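Side-chain contacts in protein argonaute 5 (Arabidopsis thaliana, PDB 4G0O), which probably recognises the 5' nucleotide of small RNAs through its MID domain, helping to sort them for gene regulation: residues Q29-Q34 / N114-Q119; P50-I55 / H70-G75; E64-I69 / K94-T99. All blocks are in the same frame, centred on the assembly; numbering follows the deposited sequence.

Contact 1. Residues Q29-Q34 / N114-Q119; sequences QEFCKQ and NKLNKQ
Gln34 OE1 and the backbone oxygen Leu116 O are joined through one water, which donates a hydrogen bond to each at 3.0 Å. Gln34, extended beyond CG, passes Leu116 at about a right angle, and Gln34 OE1 stands 4.0 Å from Leu116 CD2. Beside this water link the two methyls of Leu116 go to different residues of helix 27-42. Leu116 CD2 lies 3.7 Å from Phe31 CD2 and meets the ring at its edge, in plane, so the contact is not a CH-pi approach over a face. Phe31 holds its ring at this place with CG anti to the backbone N (chi1 169°). Leu116 CD1 lies 3.8 Å from Glu30 CG, against the aliphatic part of that side chain. In the Rossmann-like MID fold, the leucine belongs to the turn between helices 110-115 and 118-131: the positive phi of Leu116 ends the first helix, and Asn117 follows as N-cap of the second. That cap is weak, Gln119 N lying 3.4 Å from Asn117 OD1. Met121, in the first turn of helix 118-131, touches Phe31, Gln34 and Leu116, while Tyr120 packs on Phe31.

Contact 2. Residues P50-I55 / H70-G75; sequences PAIPFI and HKRAPG
Ile52 and Ala73 supply the purely apolar part, a loose meeting of Ile52 CG2 with Ala73 CB at 4.3 Å. The larger share is methyl packing on a charged group. Ile52 CD1 lies 3.5 Å from Arg72 NH2 and approaches the guanidinium obliquely, the two side chains crossing at about a right angle. Ile52 brings this branch forward by setting CG1 between the backbone N and the carbonyl carbon (chi1 57°). Ile55 CG2 comes to the guanidinium edge near its plane, 4.0 Å from Arg72 NH1, and its side chain runs past the arginine in the opposite direction. Polar interactions hold the same group. A water in the guanidinium plane accepts from Arg72 NH1 at a modelled 2.5 Å, a length that is doubtful, and donates to Pro53 O at 3.0 Å, linking the arginine to the loop backbone. One turn back on helix 62-72, Asp68 forms a salt bridge with Arg72 NE. Backbone bonds of Ala51 with Trp14 and of Ile55 with Cys16 and Ser18 fix the loop, so the contact joins the C-terminal end of helix 62-72 to the loop that leads into strand 55-56, beside strand 7-18 of the parallel sheet. Held by Asp68 and the water, the guanidinium probably has its charge balanced and its rotation restricted while the isoleucine methyls pack against it.

Contact 3. Residues E64-I69 / K94-T99; sequences EALLDI and KRICET. With SO4 (sulfate ion), chain C.
Leu66 meets Ile96 and Cys97 in an uncommon conformation, its chi2 of 7° leaving CD1 nearly eclipsed with CA, a shape that may be strained or only approximately modelled. Leu66 CD2 lies 3.8 Å from Ile96 CG2, and that isoleucine methyl is also 3.8 Å from Leu66 CB, so it rests alongside the leucine stem. Cys97 SG touches the branch point, 4.0 Å from Leu66 CG. All three residues are buried between helices 62-72 and 90-101, where Leu101 adds to the packing on Leu66 and Ile96. An alanine here would keep only the CB contact with Ile96 CG2 and would probably leave Cys97 SG without its leucine neighbour, opening a gap between the helices. Helix 90-101 widens into a pi-type turn at 95-99, and Lys94 starts out away from Leu66. Bent at chi2 and chi3, Lys94 sends NZ to a salt bridge with Glu98 OE2, whose hydrogen bond is weak, and to a weak hydrogen bond with sulfate O2, both 3.4 Å from NZ. Lys94 NZ is also hydrogen-bonded to Ser105 OG. The sulfate, probably from the crystallisation liquor, is bound by Lys94 and Lys131, which is consistent with the pocket that holds the guide 5' phosphate in Argonaute MID domains.

In the fold
From the N terminus, helix 27-42 opens the longest loop, which contact 1 closes 80 residues later at the turn into helix 118-131. Both other contacts nest inside it. Contact 2 folds the loop before strand 55-56 against the end of helix 62-72; contact 3 begins within that span, at 64-69, and closes beyond it on helix 90-101, so the two cross and share helix 62-72. They touch where Ile52 and Ile55 pack on Ile69. Contacts 1 and 3 lie on opposite sides of the chain's centre, about 23 Å apart between centres. Contact 2 also reaches contact 1, through Phe54 against Gln29 and Cys32, thereby connecting helices 27-42 and 62-72 by way of one loop.

Contact 1. Residues Q29-Q34 / N114-Q119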
loop_
_atom_site.group_PDB
_atom_site.type_symbol
_atom_site.label_atom_id
_atom_site.label_comp_id
_atom_site.label_asym_id
_atom_site.label_seq_id
_atom_site.Cartn_x
_atom_site.Cartn_y
_atom_site.Cartn_z
ATOM N N GLN A 29 4.909 -2.256 -9.745
ATOM C CA GLN A 29 5.147 -0.922 -10.297
ATOM C C GLN A 29 3.923 -0.351 -10.985
ATOM O O GLN A 29 3.551 0.793 -10.753
ATOM C CB GLN A 29 6.268 -0.955 -11.333
ATOM C CG GLN A 29 7.626 -0.621 -10.787
ATOM C CD GLN A 29 7.685 0.794 -10.272
ATOM O OE1 GLN A 29 6.842 1.627 -10.624
ATOM N NE2 GLN A 29 8.676 1.078 -9.425
ATOM N N GLU A 30 3.331 -1.143 -11.869
ATOM C CA GLU A 30 2.189 -0.681 -12.645
ATOM C C GLU A 30 0.997 -0.385 -11.728
ATOM O O GLU A 30 0.376 0.682 -11.828
ATOM C CB GLU A 30 1.831 -1.714 -13.717
ATOM C CG GLU A 30 0.389 -1.648 -14.215
ATOM C CD GLU A 30 0.145 -0.534 -15.228
ATOM O OE1 GLU A 30 1.063 0.277 -15.499
ATOM O OE2 GLU A 30 -0.984 -0.469 -15.756
ATOM N N PHE A 31 0.704 -1.322 -10.822
ATOM C CA PHE A 31 -0.393 -1.165 -9.865
ATOM C C PHE A 31 -0.227 0.047 -8.951
ATOM O O PHE A 31 -1.175 0.779 -8.707
ATOM C CB PHE A 31 -0.563 -2.417 -9.000
ATOM C CG PHE A 31 -1.482 -2.215 -7.837
ATOM C CD1 PHE A 31 -0.977 -2.025 -6.559
ATOM C CD2 PHE A 31 -2.850 -2.183 -8.025
ATOM C CE1 PHE A 31 -1.816 -1.822 -5.485
ATOM C CE2 PHE A 31 -3.703 -1.978 -6.956
ATOM C CZ PHE A 31 -3.186 -1.801 -5.681
ATOM N N CYS A 32 0.976 0.255 -8.438
ATOM C CA CYS A 32 1.213 1.411 -7.589
ATOM C C CYS A 32 1.161 2.692 -8.412
ATOM O O CYS A 32 0.776 3.742 -7.902
ATOM C CB CYS A 32 2.548 1.300 -6.852
ATOM S SG CYS A 32 2.564 0.077 -5.519
ATOM N N LYS A 33 1.544 2.610 -9.683
ATOM C CA LYS A 33 1.548 3.807 -10.518
ATOM C C LYS A 33 0.121 4.310 -10.721
ATOM O O LYS A 33 -0.150 5.505 -10.593
ATOM C CB LYS A 33 2.239 3.557 -11.861
ATOM C CG LYS A 33 2.181 4.761 -12.806
ATOM C CD LYS A 33 3.129 4.618 -13.998
ATOM C CE LYS A 33 4.554 5.074 -13.668
ATOM N NZ LYS A 33 5.332 4.084 -12.859
ATOM N N GLN A 34 -0.791 3.390 -11.014
ATOM C CA GLN A 34 -2.197 3.735 -11.191
ATOM C C GLN A 34 -2.892 4.101 -9.875
ATOM O O GLN A 34 -3.685 5.045 -9.834
ATOM C CB GLN A 34 -2.956 2.609 -11.913
ATOM C CG GLN A 34 -2.673 2.523 -13.408
ATOM C CD GLN A 34 -3.348 1.325 -14.081
ATOM O OE1 GLN A 34 -4.459 0.916 -13.716
ATOM N NE2 GLN A 34 -2.671 0.762 -15.074
ATOM N N ASN A 114 -3.996 -7.843 -9.611
ATOM C CA ASN A 114 -3.905 -8.309 -10.986
ATOM C C ASN A 114 -5.027 -7.777 -11.897
ATOM O O ASN A 114 -4.822 -7.597 -13.089
ATOM C CB ASN A 114 -3.883 -9.837 -11.024
ATOM C CG ASN A 114 -3.331 -10.370 -12.330
ATOM O OD1 ASN A 114 -2.312 -9.883 -12.825
ATOM N ND2 ASN A 114 -4.018 -11.352 -12.913
ATOM N N LYS A 115 -6.207 -7.537 -11.338
ATOM C CA LYS A 115 -7.340 -7.060 -12.131
ATOM C C LYS A 115 -7.187 -5.587 -12.525
ATOM O O LYS A 115 -7.749 -5.151 -13.532
ATOM C CB LYS A 115 -8.658 -7.230 -11.380
ATOM C CG LYS A 115 -9.114 -8.659 -11.057
ATOM C CD LYS A 115 -10.158 -8.558 -9.918
ATOM C CE LYS A 115 -10.839 -9.876 -9.538
ATOM N NZ LYS A 115 -9.921 -11.042 -9.602
ATOM N N LEU A 116 -6.439 -4.827 -11.727
ATOM C CA LEU A 116 -6.315 -3.378 -11.918
ATOM C C LEU A 116 -7.690 -2.730 -12.161
ATOM O O LEU A 116 -7.852 -1.876 -13.045
ATOM C CB LEU A 116 -5.343 -3.050 -13.054
ATOM C CG LEU A 116 -3.854 -3.312 -12.806
ATOM C CD1 LEU A 116 -3.062 -3.179 -14.095
ATOM C CD2 LEU A 116 -3.295 -2.359 -11.741
ATOM N N ASN A 117 -8.680 -3.170 -11.390
ATOM C CA ASN A 117 -10.008 -2.594 -11.477
ATOM C C ASN A 117 -9.985 -1.185 -10.893
ATOM O O ASN A 117 -9.481 -0.964 -9.792
ATOM C CB ASN A 117 -11.049 -3.471 -10.772
ATOM C CG ASN A 117 -12.463 -3.213 -11.289
ATOM O OD1 ASN A 117 -12.785 -2.101 -11.698
ATOM N ND2 ASN A 117 -13.297 -4.243 -11.300
ATOM N N LYS A 118 -10.502 -0.222 -11.640
ATOM C CA LYS A 118 -10.388 1.158 -11.201
ATOM C C LYS A 118 -11.314 1.515 -10.031
ATOM O O LYS A 118 -11.047 2.479 -9.296
ATOM C CB LYS A 118 -10.556 2.119 -12.379
ATOM C CG LYS A 118 -9.270 2.845 -12.708
ATOM C CD LYS A 118 -9.131 3.108 -14.198
ATOM C CE LYS A 118 -10.065 4.183 -14.671
ATOM N NZ LYS A 118 -9.798 4.448 -16.126
ATOM N N GLN A 119 -12.378 0.736 -9.848
ATOM C CA GLN A 119 -13.253 0.913 -8.693
ATOM C C GLN A 119 -12.633 0.304 -7.430
ATOM O O GLN A 119 -12.903 0.747 -6.307
ATOM C CB GLN A 119 -14.635 0.309 -8.946
ATOM C CG GLN A 119 -15.591 0.398 -7.754
ATOM C CD GLN A 119 -15.968 1.843 -7.375
ATOM O OE1 GLN A 119 -15.149 2.602 -6.837
ATOM N NE2 GLN A 119 -17.217 2.215 -7.644
HETATM O O HOH W 1 -6.857 0.029 -15.198
#

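Contact 2. Residues P50-I55 / H70-G75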
loop_
_atom_site.group_PDB
_atom_site.type_symbol
_atom_site.label_atom_id
_atom_site.label_comp_id
_atom_site.label_asym_id
_atom_site.label_seq_id
_atom_site.Cartn_x
_atom_site.Cartn_y
_atom_site.Cartn_z
ATOM N N PRO A 50 9.278 6.270 -4.643
ATOM C CA PRO A 50 9.167 5.643 -3.332
ATOM C C PRO A 50 10.411 5.993 -2.515
ATOM O O PRO A 50 11.435 6.332 -3.104
ATOM C CB PRO A 50 9.123 4.148 -3.672
ATOM C CG PRO A 50 9.958 4.036 -4.874
ATOM C CD PRO A 50 9.709 5.308 -5.671
ATOM N N ALA A 51 10.329 5.926 -1.191
ATOM C CA ALA A 51 11.443 6.341 -0.354
ATOM C C ALA A 51 12.604 5.333 -0.379
ATOM O O ALA A 51 13.755 5.679 -0.105
ATOM C CB ALA A 51 10.959 6.568 1.060
ATOM N N ILE A 52 12.292 4.079 -0.686
ATOM C CA ILE A 52 13.306 3.061 -0.968
ATOM C C ILE A 52 12.748 2.224 -2.116
ATOM O O ILE A 52 11.534 2.230 -2.338
ATOM C CB ILE A 52 13.605 2.157 0.261
ATOM C CG1 ILE A 52 12.324 1.487 0.759
ATOM C CG2 ILE A 52 14.299 2.946 1.377
ATOM C CD1 ILE A 52 12.568 0.358 1.751
ATOM N N PRO A 53 13.619 1.523 -2.863
ATOM C CA PRO A 53 13.156 0.737 -4.015
ATOM C C PRO A 53 12.122 -0.318 -3.617
ATOM O O PRO A 53 12.158 -0.783 -2.484
ATOM C CB PRO A 53 14.439 0.035 -4.484
ATOM C CG PRO A 53 15.540 0.923 -4.030
ATOM C CD PRO A 53 15.087 1.460 -2.711
ATOM N N PHE A 54 11.236 -0.703 -4.531
ATOM C CA PHE A 54 10.270 -1.752 -4.228
ATOM C C PHE A 54 11.000 -3.047 -3.905
ATOM O O PHE A 54 12.098 -3.296 -4.409
ATOM C CB PHE A 54 9.310 -1.992 -5.400
ATOM C CG PHE A 54 8.289 -0.907 -5.585
ATOM C CD1 PHE A 54 7.237 -1.077 -6.477
ATOM C CD2 PHE A 54 8.376 0.291 -4.873
ATOM C CE1 PHE A 54 6.286 -0.074 -6.656
ATOM C CE2 PHE A 54 7.430 1.294 -5.048
ATOM C CZ PHE A 54 6.387 1.108 -5.944
ATOM N N ILE A 55 10.380 -3.871 -3.071
ATOM C CA ILE A 55 10.963 -5.135 -2.674
ATOM C C ILE A 55 10.008 -6.274 -3.029
ATOM O O ILE A 55 8.794 -6.172 -2.849
ATOM C CB ILE A 55 11.283 -5.153 -1.158
ATOM C CG1 ILE A 55 10.380 -4.180 -0.398
ATOM C CG2 ILE A 55 12.717 -4.750 -0.904
ATOM C CD1 ILE A 55 10.914 -2.715 -0.297
ATOM N N HIS A 70 11.492 -1.176 7.529
ATOM C CA HIS A 70 11.306 -0.272 8.643
ATOM C C HIS A 70 12.596 0.392 9.095
ATOM O O HIS A 70 12.573 1.558 9.471
ATOM C CB HIS A 70 10.677 -1.002 9.820
ATOM C CG HIS A 70 10.589 -0.171 11.055
ATOM N ND1 HIS A 70 9.933 1.039 11.092
ATOM C CD2 HIS A 70 11.091 -0.367 12.301
ATOM C CE1 HIS A 70 10.015 1.544 12.311
ATOM N NE2 HIS A 70 10.719 0.708 13.063
ATOM N N LYS A 71 13.712 -0.340 9.077
ATOM C CA LYS A 71 14.982 0.229 9.557
ATOM C C LYS A 71 15.641 1.109 8.507
ATOM O O LYS A 71 16.351 2.062 8.839
ATOM C CB LYS A 71 15.960 -0.850 10.044
ATOM C CG LYS A 71 15.455 -1.607 11.258
ATOM C CD LYS A 71 16.524 -2.480 11.900
ATOM C CE LYS A 71 15.982 -3.069 13.193
ATOM N NZ LYS A 71 17.032 -3.748 13.999
ATOM N N ARG A 72 15.380 0.793 7.242
ATOM C CA ARG A 72 15.958 1.532 6.123
ATOM C C ARG A 72 15.088 2.710 5.777
ATOM O O ARG A 72 15.494 3.575 5.007
ATOM C CB ARG A 72 16.115 0.637 4.890
ATOM C CG ARG A 72 17.017 -0.571 5.135
ATOM C CD ARG A 72 17.551 -1.172 3.842
ATOM N NE ARG A 72 16.606 -2.082 3.198
ATOM C CZ ARG A 72 15.860 -1.747 2.151
ATOM N NH1 ARG A 72 15.031 -2.628 1.615
ATOM N NH2 ARG A 72 15.941 -0.525 1.639
ATOM N N ALA A 73 13.883 2.739 6.336
ATOM C CA ALA A 73 12.978 3.855 6.107
ATOM C C ALA A 73 12.175 4.183 7.355
ATOM O O ALA A 73 10.962 4.018 7.380
ATOM C CB ALA A 73 12.056 3.559 4.945
ATOM N N PRO A 74 12.859 4.678 8.395
ATOM C CA PRO A 74 12.212 5.001 9.667
ATOM C C PRO A 74 11.092 6.024 9.514
ATOM O O PRO A 74 10.230 6.115 10.394
ATOM C CB PRO A 74 13.345 5.622 10.482
ATOM C CG PRO A 74 14.356 6.078 9.466
ATOM C CD PRO A 74 14.272 5.107 8.360
ATOM N N GLY A 75 11.107 6.785 8.424
ATOM C CA GLY A 75 10.123 7.834 8.238
ATOM C C GLY A 75 8.927 7.472 7.366
ATOM O O GLY A 75 8.063 8.331 7.132
HETATM O O HOH W 2 14.267 -1.445 -0.476
#

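Contact 3. Residues E64-I69 / K94-T99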
loop_
_atom_site.group_PDB
_atom_site.type_symbol
_atom_site.label_atom_id
_atom_site.label_comp_id
_atom_site.label_asym_id
_atom_site.label_seq_id
_atom_site.Cartn_x
_atom_site.Cartn_y
_atom_site.Cartn_z
ATOM N N GLU A 64 11.455 -10.727 8.300
ATOM C CA GLU A 64 12.703 -10.123 7.803
ATOM C C GLU A 64 12.506 -8.872 6.940
ATOM O O GLU A 64 13.154 -7.852 7.171
ATOM C CB GLU A 64 13.518 -11.159 6.993
ATOM C CG GLU A 64 14.881 -10.657 6.489
ATOM C CD GLU A 64 15.056 -10.691 4.958
ATOM O OE1 GLU A 64 14.175 -10.162 4.232
ATOM O OE2 GLU A 64 16.094 -11.241 4.485
ATOM N N ALA A 65 11.643 -8.975 5.926
ATOM C CA ALA A 65 11.409 -7.882 4.973
ATOM C C ALA A 65 10.817 -6.663 5.655
ATOM O O ALA A 65 11.270 -5.545 5.453
ATOM C CB ALA A 65 10.477 -8.340 3.857
ATOM N N LEU A 66 9.802 -6.887 6.476
ATOM C CA LEU A 66 9.117 -5.785 7.134
ATOM C C LEU A 66 10.099 -5.034 8.032
ATOM O O LEU A 66 10.170 -3.805 7.999
ATOM C CB LEU A 66 7.934 -6.326 7.942
ATOM C CG LEU A 66 6.500 -6.226 7.397
ATOM C CD1 LEU A 66 6.395 -5.712 5.935
ATOM C CD2 LEU A 66 5.769 -7.549 7.575
ATOM N N LEU A 67 10.882 -5.770 8.814
ATOM C CA LEU A 67 11.826 -5.117 9.721
ATOM C C LEU A 67 12.943 -4.434 8.941
ATOM O O LEU A 67 13.449 -3.397 9.351
ATOM C CB LEU A 67 12.392 -6.087 10.761
ATOM C CG LEU A 67 13.373 -5.426 11.748
ATOM C CD1 LEU A 67 12.637 -4.524 12.725
ATOM C CD2 LEU A 67 14.225 -6.458 12.486
ATOM N N ASP A 68 13.311 -4.996 7.798
ATOM C CA ASP A 68 14.336 -4.372 6.960
ATOM C C ASP A 68 13.827 -3.036 6.424
ATOM O O ASP A 68 14.509 -2.012 6.498
ATOM C CB ASP A 68 14.701 -5.292 5.793
ATOM C CG ASP A 68 15.728 -4.679 4.859
ATOM O OD1 ASP A 68 15.523 -4.760 3.628
ATOM O OD2 ASP A 68 16.748 -4.139 5.344
ATOM N N ILE A 69 12.611 -3.051 5.892
ATOM C CA ILE A 69 12.023 -1.850 5.293
ATOM C C ILE A 69 11.892 -0.759 6.336
ATOM O O ILE A 69 12.177 0.410 6.081
ATOM C CB ILE A 69 10.663 -2.180 4.704
ATOM C CG1 ILE A 69 10.871 -2.849 3.351
ATOM C CG2 ILE A 69 9.814 -0.923 4.551
ATOM C CD1 ILE A 69 10.004 -3.998 3.141
ATOM N N LYS A 94 -0.335 -7.405 9.624
ATOM C CA LYS A 94 -0.897 -6.204 10.234
ATOM C C LYS A 94 -0.325 -6.021 11.619
ATOM O O LYS A 94 0.028 -4.906 12.010
ATOM C CB LYS A 94 -2.408 -6.297 10.336
ATOM C CG LYS A 94 -3.109 -6.250 9.000
ATOM C CD LYS A 94 -3.596 -4.847 8.676
ATOM C CE LYS A 94 -2.690 -4.128 7.670
ATOM N NZ LYS A 94 -3.077 -2.684 7.510
ATOM N N ARG A 95 -0.257 -7.128 12.356
ATOM C CA ARG A 95 0.325 -7.143 13.690
ATOM C C ARG A 95 1.745 -6.565 13.645
ATOM O O ARG A 95 2.094 -5.681 14.421
ATOM C CB ARG A 95 0.325 -8.574 14.266
ATOM C CG ARG A 95 1.231 -8.738 15.493
ATOM C CD ARG A 95 1.255 -10.153 16.061
ATOM N NE ARG A 95 1.844 -11.134 15.145
ATOM C CZ ARG A 95 3.151 -11.305 14.962
ATOM N NH1 ARG A 95 3.598 -12.229 14.114
ATOM N NH2 ARG A 95 4.020 -10.552 15.623
ATOM N N ILE A 96 2.552 -7.041 12.708
ATOM C CA ILE A 96 3.944 -6.605 12.627
ATOM C C ILE A 96 4.017 -5.124 12.288
ATOM O O ILE A 96 4.766 -4.361 12.904
ATOM C CB ILE A 96 4.715 -7.417 11.580
ATOM C CG1 ILE A 96 4.932 -8.845 12.082
ATOM C CG2 ILE A 96 6.048 -6.742 11.244
ATOM C CD1 ILE A 96 5.400 -9.804 10.996
ATOM N N CYS A 97 3.223 -4.715 11.308
ATOM C CA CYS A 97 3.228 -3.326 10.886
ATOM C C CYS A 97 2.631 -2.405 11.937
ATOM O O CYS A 97 3.271 -1.439 12.385
ATOM C CB CYS A 97 2.466 -3.161 9.567
ATOM S SG CYS A 97 3.277 -3.964 8.168
ATOM N N GLU A 98 1.396 -2.695 12.319
ATOM C CA GLU A 98 0.632 -1.752 13.131
ATOM C C GLU A 98 1.112 -1.743 14.576
ATOM O O GLU A 98 1.410 -0.686 15.128
ATOM C CB GLU A 98 -0.866 -2.058 13.044
ATOM C CG GLU A 98 -1.406 -1.955 11.614
ATOM C CD GLU A 98 -2.886 -2.316 11.496
ATOM O OE1 GLU A 98 -3.340 -3.261 12.182
ATOM O OE2 GLU A 98 -3.590 -1.650 10.703
ATOM N N THR A 99 1.212 -2.923 15.170
ATOM C CA THR A 99 1.592 -3.030 16.564
ATOM C C THR A 99 3.110 -3.046 16.765
ATOM O O THR A 99 3.640 -2.294 17.588
ATOM C CB THR A 99 0.967 -4.284 17.227
ATOM O OG1 THR A 99 1.506 -5.462 16.620
ATOM C CG2 THR A 99 -0.535 -4.293 17.053
HETATM S S SO4 C . -7.047 -2.837 5.038
HETATM O O1 SO4 C . -7.572 -3.719 3.989
HETATM O O2 SO4 C . -5.683 -3.302 5.407
HETATM O O3 SO4 C . -7.051 -1.441 4.568
HETATM O O4 SO4 C . -7.935 -2.882 6.210
#